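Endoglucanase, family GH5 (Zobellia galactanivorans, PDB 6GL2) probably hydrolyses beta-1,4-linked glucans as a family GH5 endoglucanase, a marine bacterial enzyme dedicated to breaking down hemicelluloses such as mixed-linked glucan. Local coordinates at residues 198-203 / 211-216; 126-131 / 177-182; 203-208 / 257-262. All coordinates share one frame; numbering follows the deposited sequence.

Contact 1 of 3, residues 198-203 / 211-216; sequences VSTYAA and NDYLVP
The end of strand 196-199 and the chain that leaves helix 207-212 come closest at Thr200 and Tyr213, whose CA atoms are 5.8 Å apart, and are wider at Val198 and Val215, 7.3 Å between CA atoms. Tyr213 fills the gap. With CG anti to the backbone N (chi1 176°), its ring reaches across to the strand, and Tyr213 OH donates to Val198 O at 2.8 Å. The hydroxyl sits above the carbonyl plane, 35° out of it. Ser199 O lies in the plane of the ring at its edge, 3.5 Å from Tyr213 CE1. The two segments belong to the beta-alpha-beta unit of strand 196-199, helix 207-212 and strand 222-227 in the TIM barrel, and the chain after the helix leads on to the second strand. Thr200 CG2 meets the ring obliquely, 3.7 Å from Tyr213 CD1, while Val198 CG1 packs 4.0 Å from Tyr213 CE1. A leucine in place of Tyr213 would probably leave Val198 O without its hydroxyl donor and open a gap beside Val198 CG1. Phe263 meets the same tyrosine ring edge-to-face. Farther along, Pro216 CD touches Val198 CG1 at 4.3 Å, and the proline also packs on Val181 of helix 167-186.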
loop_
_atom_site.group_PDB
_atom_site.type_symbol
_atom_site.label_atom_id
_atom_site.label_comp_id
_atom_site.label_asym_id
_atom_site.label_seq_id
_atom_site.Cartn_x
_atom_site.Cartn_y
_atom_site.Cartn_z
ATOM N N VAL A 198 5.780 -3.836 5.617
ATOM C CA VAL A 198 5.099 -4.096 6.869
ATOM C C VAL A 198 4.574 -2.815 7.448
ATOM O O VAL A 198 5.361 -1.936 7.788
ATOM C CB VAL A 198 6.020 -4.868 7.849
ATOM C CG1 VAL A 198 5.465 -5.026 9.255
ATOM C CG2 VAL A 198 6.463 -6.228 7.296
ATOM N N SER A 199 3.281 -2.733 7.632
ATOM C CA SER A 199 2.606 -1.532 8.103
ATOM C C SER A 199 2.570 -1.407 9.622
ATOM O O SER A 199 2.613 -2.355 10.368
ATOM C CB SER A 199 1.147 -1.509 7.642
ATOM O OG SER A 199 0.446 -2.574 8.255
ATOM N N THR A 200 2.457 -0.147 10.061
ATOM C CA THR A 200 2.008 0.147 11.419
ATOM C C THR A 200 0.535 -0.201 11.508
ATOM O O THR A 200 -0.168 -0.519 10.553
ATOM C CB THR A 200 2.192 1.631 11.679
ATOM O OG1 THR A 200 1.560 2.343 10.608
ATOM C CG2 THR A 200 3.681 2.064 11.738
ATOM N N TYR A 201 0.021 -0.172 12.748
ATOM C CA TYR A 201 -1.406 -0.294 12.975
ATOM C C TYR A 201 -2.111 0.740 12.073
ATOM O O TYR A 201 -1.802 1.898 12.117
ATOM C CB TYR A 201 -1.694 -0.059 14.465
ATOM C CG TYR A 201 -3.173 -0.164 14.799
ATOM C CD1 TYR A 201 -4.051 0.867 14.546
ATOM C CD2 TYR A 201 -3.698 -1.295 15.382
ATOM C CE1 TYR A 201 -5.413 0.780 14.838
ATOM C CE2 TYR A 201 -5.064 -1.392 15.663
ATOM C CZ TYR A 201 -5.912 -0.377 15.408
ATOM O OH TYR A 201 -7.254 -0.516 15.671
ATOM N N ALA A 202 -3.074 0.242 11.281
ATOM C CA ALA A 202 -3.877 1.075 10.395
ATOM C C ALA A 202 -3.070 1.747 9.291
ATOM O O ALA A 202 -3.563 2.677 8.634
ATOM C CB ALA A 202 -4.762 2.054 11.130
ATOM N N ALA A 203 -1.806 1.382 9.137
ATOM C CA ALA A 203 -0.830 2.177 8.360
ATOM C C ALA A 203 -0.773 3.589 8.860
ATOM O O ALA A 203 -0.445 4.536 8.152
ATOM C CB ALA A 203 -1.091 2.130 6.852
ATOM N N ASN A 211 5.668 4.188 17.673
ATOM C CA ASN A 211 6.520 3.769 18.778
ATOM C C ASN A 211 6.407 2.250 19.028
ATOM O O ASN A 211 7.402 1.595 19.368
ATOM C CB ASN A 211 6.208 4.641 20.030
ATOM C CG ASN A 211 6.663 6.149 19.868
ATOM O OD1 ASN A 211 7.659 6.452 19.176
ATOM N ND2 ASN A 211 5.946 7.096 20.529
ATOM N N ASP A 212 5.203 1.672 18.765
ATOM C CA ASP A 212 4.955 0.264 19.034
ATOM C C ASP A 212 5.244 -0.658 17.858
ATOM O O ASP A 212 5.156 -1.872 18.031
ATOM C CB ASP A 212 3.547 0.087 19.541
ATOM C CG ASP A 212 3.385 0.547 21.005
ATOM O OD1 ASP A 212 4.382 0.979 21.629
ATOM O OD2 ASP A 212 2.248 0.504 21.476
ATOM N N TYR A 213 5.658 -0.139 16.727
ATOM C CA TYR A 213 5.905 -0.938 15.557
ATOM C C TYR A 213 7.069 -1.877 15.745
ATOM O O TYR A 213 8.152 -1.435 16.195
ATOM C CB TYR A 213 6.241 0.044 14.477
ATOM C CG TYR A 213 6.642 -0.544 13.146
ATOM C CD1 TYR A 213 5.669 -1.035 12.315
ATOM C CD2 TYR A 213 7.953 -0.569 12.711
ATOM C CE1 TYR A 213 5.994 -1.552 11.060
ATOM C CE2 TYR A 213 8.294 -1.108 11.470
ATOM C CZ TYR A 213 7.261 -1.588 10.637
ATOM O OH TYR A 213 7.651 -2.061 9.358
ATOM N N LEU A 214 6.934 -3.124 15.348
ATOM C CA LEU A 214 7.951 -4.111 15.397
ATOM C C LEU A 214 8.164 -4.760 14.050
ATOM O O LEU A 214 7.213 -5.272 13.441
ATOM C CB LEU A 214 7.645 -5.247 16.416
ATOM C CG LEU A 214 7.598 -4.760 17.863
ATOM C CD1 LEU A 214 7.019 -5.896 18.718
ATOM C CD2 LEU A 214 8.984 -4.347 18.343
ATOM N N VAL A 215 9.383 -4.871 13.600
ATOM C CA VAL A 215 9.711 -5.610 12.385
ATOM C C VAL A 215 9.979 -7.074 12.770
ATOM O O VAL A 215 10.876 -7.373 13.603
ATOM C CB VAL A 215 10.983 -5.065 11.696
ATOM C CG1 VAL A 215 11.388 -5.921 10.511
ATOM C CG2 VAL A 215 10.749 -3.631 11.254
ATOM N N PRO A 216 9.203 -8.037 12.267
ATOM C CA PRO A 216 9.396 -9.425 12.599
ATOM C C PRO A 216 10.818 -9.871 12.383
ATOM O O PRO A 216 11.413 -9.666 11.319
ATOM C CB PRO A 216 8.426 -10.160 11.654
ATOM C CG PRO A 216 7.358 -9.166 11.414
ATOM C CD PRO A 216 8.033 -7.837 11.353
#

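Contact 2 of 3, residues 126-131 / 177-182; sequences ELSKVW and HQVSVD
Leu127 opens the contact by laying its CB 4.1 Å from Val179 CG1, while its CD1 reaches 3.7 Å from Ser180 OG. Next comes Ser128, where the helices are nearest, with 5.8 Å between its CA and that of Val179. The valine methyl CG1, anti to its own backbone N (chi1 165°), presses against the first helix's backbone, 3.5 Å from Ser128 N, and also touches Ser128 CB. At the more open side of the interface, one water joins Ser128 OG to Val179 O, donating to that carbonyl at 2.8 Å. One turn on, Trp131 brings the five-membered part of its indole to Ser180, with CD1 3.4 Å from Ser180 OG, the hydroxyl lying oblique to the ring. That hydroxyl is bonded to Tyr176 O in its own helix, and Trp131 NE1 bonds to Thr149 O, so both buried polar groups have partners. The axes of these two helical segments pass 8.5 Å apart at -29°, running the same way, as neighbouring outer helices of a TIM barrel do. Helix 117-137 thus lies beside helix 167-186; Trp131 turns inward to meet Phe147 on strand 145-148, and His177 and Val181 cover Val198 on strand 196-199.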
loop_
_atom_site.group_PDB
_atom_site.type_symbol
_atom_site.label_atom_id
_atom_site.label_comp_id
_atom_site.label_asym_id
_atom_site.label_seq_id
_atom_site.Cartn_x
_atom_site.Cartn_y
_atom_site.Cartn_z
ATOM N N GLU A 126 -5.306 -18.587 9.873
ATOM C CA GLU A 126 -5.753 -18.260 8.517
ATOM C C GLU A 126 -4.694 -17.466 7.767
ATOM O O GLU A 126 -4.410 -17.802 6.602
ATOM C CB GLU A 126 -7.095 -17.503 8.546
ATOM C CG GLU A 126 -7.560 -17.303 7.105
ATOM C CD GLU A 126 -9.012 -16.877 6.964
ATOM O OE1 GLU A 126 -9.683 -16.646 7.976
ATOM O OE2 GLU A 126 -9.379 -16.761 5.749
ATOM N N LEU A 127 -4.114 -16.478 8.398
ATOM C CA LEU A 127 -3.100 -15.657 7.731
ATOM C C LEU A 127 -1.908 -16.436 7.268
ATOM O O LEU A 127 -1.387 -16.238 6.220
ATOM C CB LEU A 127 -2.622 -14.510 8.627
ATOM C CG LEU A 127 -3.251 -13.179 8.559
ATOM C CD1 LEU A 127 -2.447 -12.267 9.511
ATOM C CD2 LEU A 127 -3.134 -12.647 7.107
ATOM N N SER A 128 -1.473 -17.378 8.113
ATOM C CA SER A 128 -0.334 -18.199 7.752
ATOM C C SER A 128 -0.651 -19.003 6.479
ATOM O O SER A 128 0.180 -19.051 5.559
ATOM C CB SER A 128 -0.045 -19.188 8.903
ATOM O OG SER A 128 1.114 -19.911 8.594
ATOM N N LYS A 129 -1.835 -19.581 6.400
ATOM C CA LYS A 129 -2.258 -20.413 5.267
ATOM C C LYS A 129 -2.381 -19.515 4.011
ATOM O O LYS A 129 -1.968 -19.872 2.884
ATOM C CB LYS A 129 -3.583 -21.080 5.500
ATOM C CG LYS A 129 -3.539 -22.289 6.422
ATOM C CD LYS A 129 -2.588 -23.335 5.939
ATOM C CE LYS A 129 -2.568 -24.535 6.888
ATOM N NZ LYS A 129 -1.513 -25.531 6.543
ATOM N N VAL A 130 -2.989 -18.320 4.135
ATOM C CA VAL A 130 -3.225 -17.438 2.997
ATOM C C VAL A 130 -1.894 -16.929 2.503
ATOM O O VAL A 130 -1.673 -16.966 1.290
ATOM C CB VAL A 130 -4.213 -16.327 3.390
ATOM C CG1 VAL A 130 -4.279 -15.219 2.299
ATOM C CG2 VAL A 130 -5.601 -16.956 3.590
ATOM N N TRP A 131 -0.995 -16.387 3.329
ATOM C CA TRP A 131 0.266 -15.907 2.889
ATOM C C TRP A 131 1.119 -17.007 2.286
ATOM O O TRP A 131 1.896 -16.770 1.348
ATOM C CB TRP A 131 1.053 -15.016 3.902
ATOM C CG TRP A 131 0.809 -13.576 3.642
ATOM C CD1 TRP A 131 0.141 -12.658 4.458
ATOM C CD2 TRP A 131 1.148 -12.875 2.443
ATOM N NE1 TRP A 131 0.068 -11.445 3.834
ATOM C CE2 TRP A 131 0.677 -11.512 2.595
ATOM C CE3 TRP A 131 1.837 -13.221 1.288
ATOM C CZ2 TRP A 131 0.781 -10.593 1.583
ATOM C CZ3 TRP A 131 1.962 -12.285 0.314
ATOM C CH2 TRP A 131 1.474 -10.965 0.437
ATOM N N HIS A 177 1.663 -9.501 11.546
ATOM C CA HIS A 177 2.823 -9.309 10.684
ATOM C C HIS A 177 3.841 -10.399 10.895
ATOM O O HIS A 177 4.535 -10.840 9.949
ATOM C CB HIS A 177 3.446 -7.941 10.863
ATOM C CG HIS A 177 2.650 -6.830 10.195
ATOM N ND1 HIS A 177 2.301 -6.880 8.832
ATOM C CD2 HIS A 177 2.130 -5.673 10.693
ATOM C CE1 HIS A 177 1.736 -5.745 8.529
ATOM N NE2 HIS A 177 1.572 -5.006 9.654
ATOM N N GLN A 178 4.027 -10.797 12.148
ATOM C CA GLN A 178 4.994 -11.887 12.460
ATOM C C GLN A 178 4.594 -13.169 11.737
ATOM O O GLN A 178 5.494 -13.743 11.076
ATOM C CB GLN A 178 5.076 -12.084 13.984
ATOM C CG GLN A 178 6.046 -13.196 14.409
ATOM C CD GLN A 178 7.478 -12.867 14.369
ATOM O OE1 GLN A 178 8.302 -13.710 13.877
ATOM N NE2 GLN A 178 7.845 -11.713 14.834
ATOM N N VAL A 179 3.350 -13.547 11.834
ATOM C CA VAL A 179 2.839 -14.753 11.155
ATOM C C VAL A 179 3.092 -14.620 9.656
ATOM O O VAL A 179 3.442 -15.594 8.975
ATOM C CB VAL A 179 1.339 -14.954 11.407
ATOM C CG1 VAL A 179 0.760 -15.950 10.428
ATOM C CG2 VAL A 179 1.127 -15.386 12.840
ATOM N N SER A 180 2.786 -13.463 9.074
ATOM C CA SER A 180 2.800 -13.242 7.633
ATOM C C SER A 180 4.203 -13.236 7.100
ATOM O O SER A 180 4.526 -13.894 6.076
ATOM C CB SER A 180 2.106 -11.986 7.304
ATOM O OG SER A 180 0.755 -11.938 7.702
ATOM N N VAL A 181 5.107 -12.494 7.701
ATOM C CA VAL A 181 6.513 -12.549 7.302
ATOM C C VAL A 181 7.066 -13.958 7.408
ATOM O O VAL A 181 7.739 -14.448 6.522
ATOM C CB VAL A 181 7.361 -11.510 8.062
ATOM C CG1 VAL A 181 8.888 -11.718 7.884
ATOM C CG2 VAL A 181 6.947 -10.094 7.709
ATOM N N ASP A 182 6.824 -14.605 8.549
ATOM C CA ASP A 182 7.337 -15.942 8.725
ATOM C C ASP A 182 6.813 -16.863 7.622
ATOM O O ASP A 182 7.565 -17.706 7.084
ATOM C CB ASP A 182 6.986 -16.463 10.122
ATOM C CG ASP A 182 7.765 -15.840 11.234
ATOM O OD1 ASP A 182 8.785 -15.215 11.053
ATOM O OD2 ASP A 182 7.345 -16.126 12.410
HETATM O O HOH W 1 3.392 -18.374 9.593
#

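Contact 3 of 3, residues 203-208 / 257-262; sequences ASTASN and DKIRDK
Torsions on both sides set up the meeting of Thr205 with Lys258. The lysine starts with CG anti to its backbone N (chi1 169°) and bends at chi3 (89°), which carries NZ to the backbone of the loop. Thr205, with chi1 64°, has OG1 between its backbone N and carbonyl carbon, and CG2 is thereby directed at helix 246-266. Lys258 NZ gives a weak hydrogen bond to Thr205 O at 2.9 Å. Its methylene CE is almost as near that oxygen, so the CE-NZ bond lies broadside to it rather than pointing NZ straight at it, in keeping with a weak bond. The two side chains cross at about a right angle. Glu255, one turn earlier in the helix, takes part at both ends: its carboxylate forms a salt bridge with Lys258 NZ and accepts a hydrogen bond from Thr205 OG1, joining the lysine and the threonine.

In the TIM barrel this joins the loop after strand 196-199 to the helix that precedes strand 271-276. On the apolar side, Thr205 CG2 meets Ile259 CD1 at 3.6 Å, and Ile259 continues inward onto Val271 and Met273 of that strand. The loop is shaped by an ST turn, in which Ala206 N donates to Ser204 OG at 2.9 Å, with Ala206 at the N-cap position of helix 207-212. At the rim, a water between Ser207 OG and Lys258 NZ accepts a weak bond from the lysine. Within helix 246-266, Arg260 NE is salt-bridged to Asp261 OD1 at 2.9 Å, while Asp257 OD1 lies off one guanidinium face toward its rim, a contact of charges only.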
loop_
_atom_site.group_PDB
_atom_site.type_symbol
_atom_site.label_atom_id
_atom_site.label_comp_id
_atom_site.label_asym_id
_atom_site.label_seq_id
_atom_site.Cartn_x
_atom_site.Cartn_y
_atom_site.Cartn_z
ATOM N N ALA A 203 -1.806 1.382 9.137
ATOM C CA ALA A 203 -0.830 2.177 8.360
ATOM C C ALA A 203 -0.773 3.589 8.860
ATOM O O ALA A 203 -0.445 4.536 8.152
ATOM C CB ALA A 203 -1.091 2.130 6.852
ATOM N N SER A 204 -1.054 3.793 10.162
ATOM C CA SER A 204 -1.058 5.091 10.819
ATOM C C SER A 204 0.316 5.654 11.028
ATOM O O SER A 204 1.265 4.973 11.231
ATOM C CB SER A 204 -1.691 4.882 12.195
ATOM O OG SER A 204 -1.874 6.153 12.862
ATOM N N THR A 205 0.295 6.994 11.080
ATOM C CA THR A 205 1.518 7.761 11.451
ATOM C C THR A 205 1.345 8.304 12.874
ATOM O O THR A 205 2.208 9.131 13.272
ATOM C CB THR A 205 1.854 8.832 10.402
ATOM O OG1 THR A 205 0.798 9.774 10.381
ATOM C CG2 THR A 205 2.145 8.233 8.995
ATOM N N ALA A 206 0.285 7.968 13.579
ATOM C CA ALA A 206 0.089 8.370 14.998
ATOM C C ALA A 206 1.348 7.922 15.740
ATOM O O ALA A 206 1.962 6.882 15.538
ATOM C CB ALA A 206 -1.211 7.795 15.509
ATOM N N SER A 207 1.772 8.746 16.745
ATOM C CA SER A 207 3.003 8.432 17.476
ATOM C C SER A 207 2.978 7.071 18.221
ATOM O O SER A 207 3.991 6.431 18.272
ATOM C CB SER A 207 3.407 9.581 18.459
ATOM O OG SER A 207 3.482 10.780 17.729
ATOM N N ASN A 208 1.834 6.689 18.752
ATOM C CA ASN A 208 1.751 5.398 19.429
ATOM C C ASN A 208 1.922 4.218 18.465
ATOM O O ASN A 208 2.624 3.259 18.756
ATOM C CB ASN A 208 0.470 5.201 20.252
ATOM C CG ASN A 208 -0.768 5.564 19.522
ATOM O OD1 ASN A 208 -0.757 5.834 18.290
ATOM N ND2 ASN A 208 -1.855 5.643 20.257
ATOM N N ASP A 257 8.674 14.629 8.483
ATOM C CA ASP A 257 9.899 14.597 9.337
ATOM C C ASP A 257 9.751 13.655 10.555
ATOM O O ASP A 257 10.670 13.002 10.930
ATOM C CB ASP A 257 10.318 16.020 9.805
ATOM C CG ASP A 257 10.776 16.883 8.708
ATOM O OD1 ASP A 257 11.232 16.451 7.643
ATOM O OD2 ASP A 257 10.935 18.126 8.989
ATOM N N LYS A 258 8.521 13.552 11.091
ATOM C CA LYS A 258 8.195 12.581 12.114
ATOM C C LYS A 258 8.460 11.134 11.646
ATOM O O LYS A 258 9.058 10.297 12.281
ATOM C CB LYS A 258 6.753 12.762 12.582
ATOM C CG LYS A 258 6.098 11.761 13.443
ATOM C CD LYS A 258 4.639 12.205 13.734
ATOM C CE LYS A 258 3.536 11.745 12.707
ATOM N NZ LYS A 258 2.009 11.954 12.858
ATOM N N ILE A 259 7.961 10.863 10.431
ATOM C CA ILE A 259 8.117 9.540 9.796
ATOM C C ILE A 259 9.610 9.275 9.515
ATOM O O ILE A 259 10.168 8.226 9.815
ATOM C CB ILE A 259 7.295 9.520 8.497
ATOM C CG1 ILE A 259 5.802 9.689 8.809
ATOM C CG2 ILE A 259 7.674 8.314 7.613
ATOM C CD1 ILE A 259 4.980 9.964 7.565
ATOM N N ARG A 260 10.290 10.255 8.899
ATOM C CA ARG A 260 11.723 10.139 8.645
ATOM C C ARG A 260 12.538 9.911 9.919
ATOM O O ARG A 260 13.361 9.023 10.048
ATOM C CB ARG A 260 12.288 11.392 7.925
ATOM C CG ARG A 260 13.801 11.479 7.840
ATOM C CD ARG A 260 14.283 12.914 7.609
ATOM N NE ARG A 260 13.968 13.864 8.734
ATOM C CZ ARG A 260 14.026 15.191 8.625
ATOM N NH1 ARG A 260 14.345 15.750 7.443
ATOM N NH2 ARG A 260 13.722 15.965 9.655
ATOM N N ASP A 261 12.244 10.777 10.888
ATOM C CA ASP A 261 13.027 10.708 12.155
ATOM C C ASP A 261 12.933 9.375 12.875
ATOM O O ASP A 261 13.913 8.830 13.408
ATOM C CB ASP A 261 12.690 11.883 13.062
ATOM C CG ASP A 261 13.141 13.236 12.490
ATOM O OD1 ASP A 261 13.929 13.289 11.538
ATOM O OD2 ASP A 261 12.640 14.268 13.058
ATOM N N LYS A 262 11.718 8.795 12.873
ATOM C CA LYS A 262 11.473 7.525 13.571
ATOM C C LYS A 262 12.063 6.395 12.738
ATOM O O LYS A 262 12.862 5.626 13.187
ATOM C CB LYS A 262 9.993 7.263 13.834
ATOM C CG LYS A 262 9.707 5.920 14.474
ATOM C CD LYS A 262 10.266 5.994 15.903
ATOM C CE LYS A 262 9.890 4.882 16.868
ATOM N NZ LYS A 262 10.476 5.268 18.207
HETATM O O HOH W 2 2.592 12.515 16.132
#

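Going from the N terminus, contact 2 comes first, closing a loop of 45 residues that contains strand 145-148 and pairs helix 117-137 with helix 167-186. It is complete before contact 1 opens on strand 196-199. Contact 1 spans only seven residues, within one beta-alpha-beta unit. Contact 3 starts at the shared Ala203, runs through contact 1's loop, and closes far beyond it on helix 246-266, so the two cross. Direct touches link neighbours: Ser199 OG with His177 NE2 between contacts 1 and 2, and Asn211 OD1 with Lys262 NZ between contacts 1 and 3. Contacts 2 and 3 do not touch, their centres being about 25 Å apart.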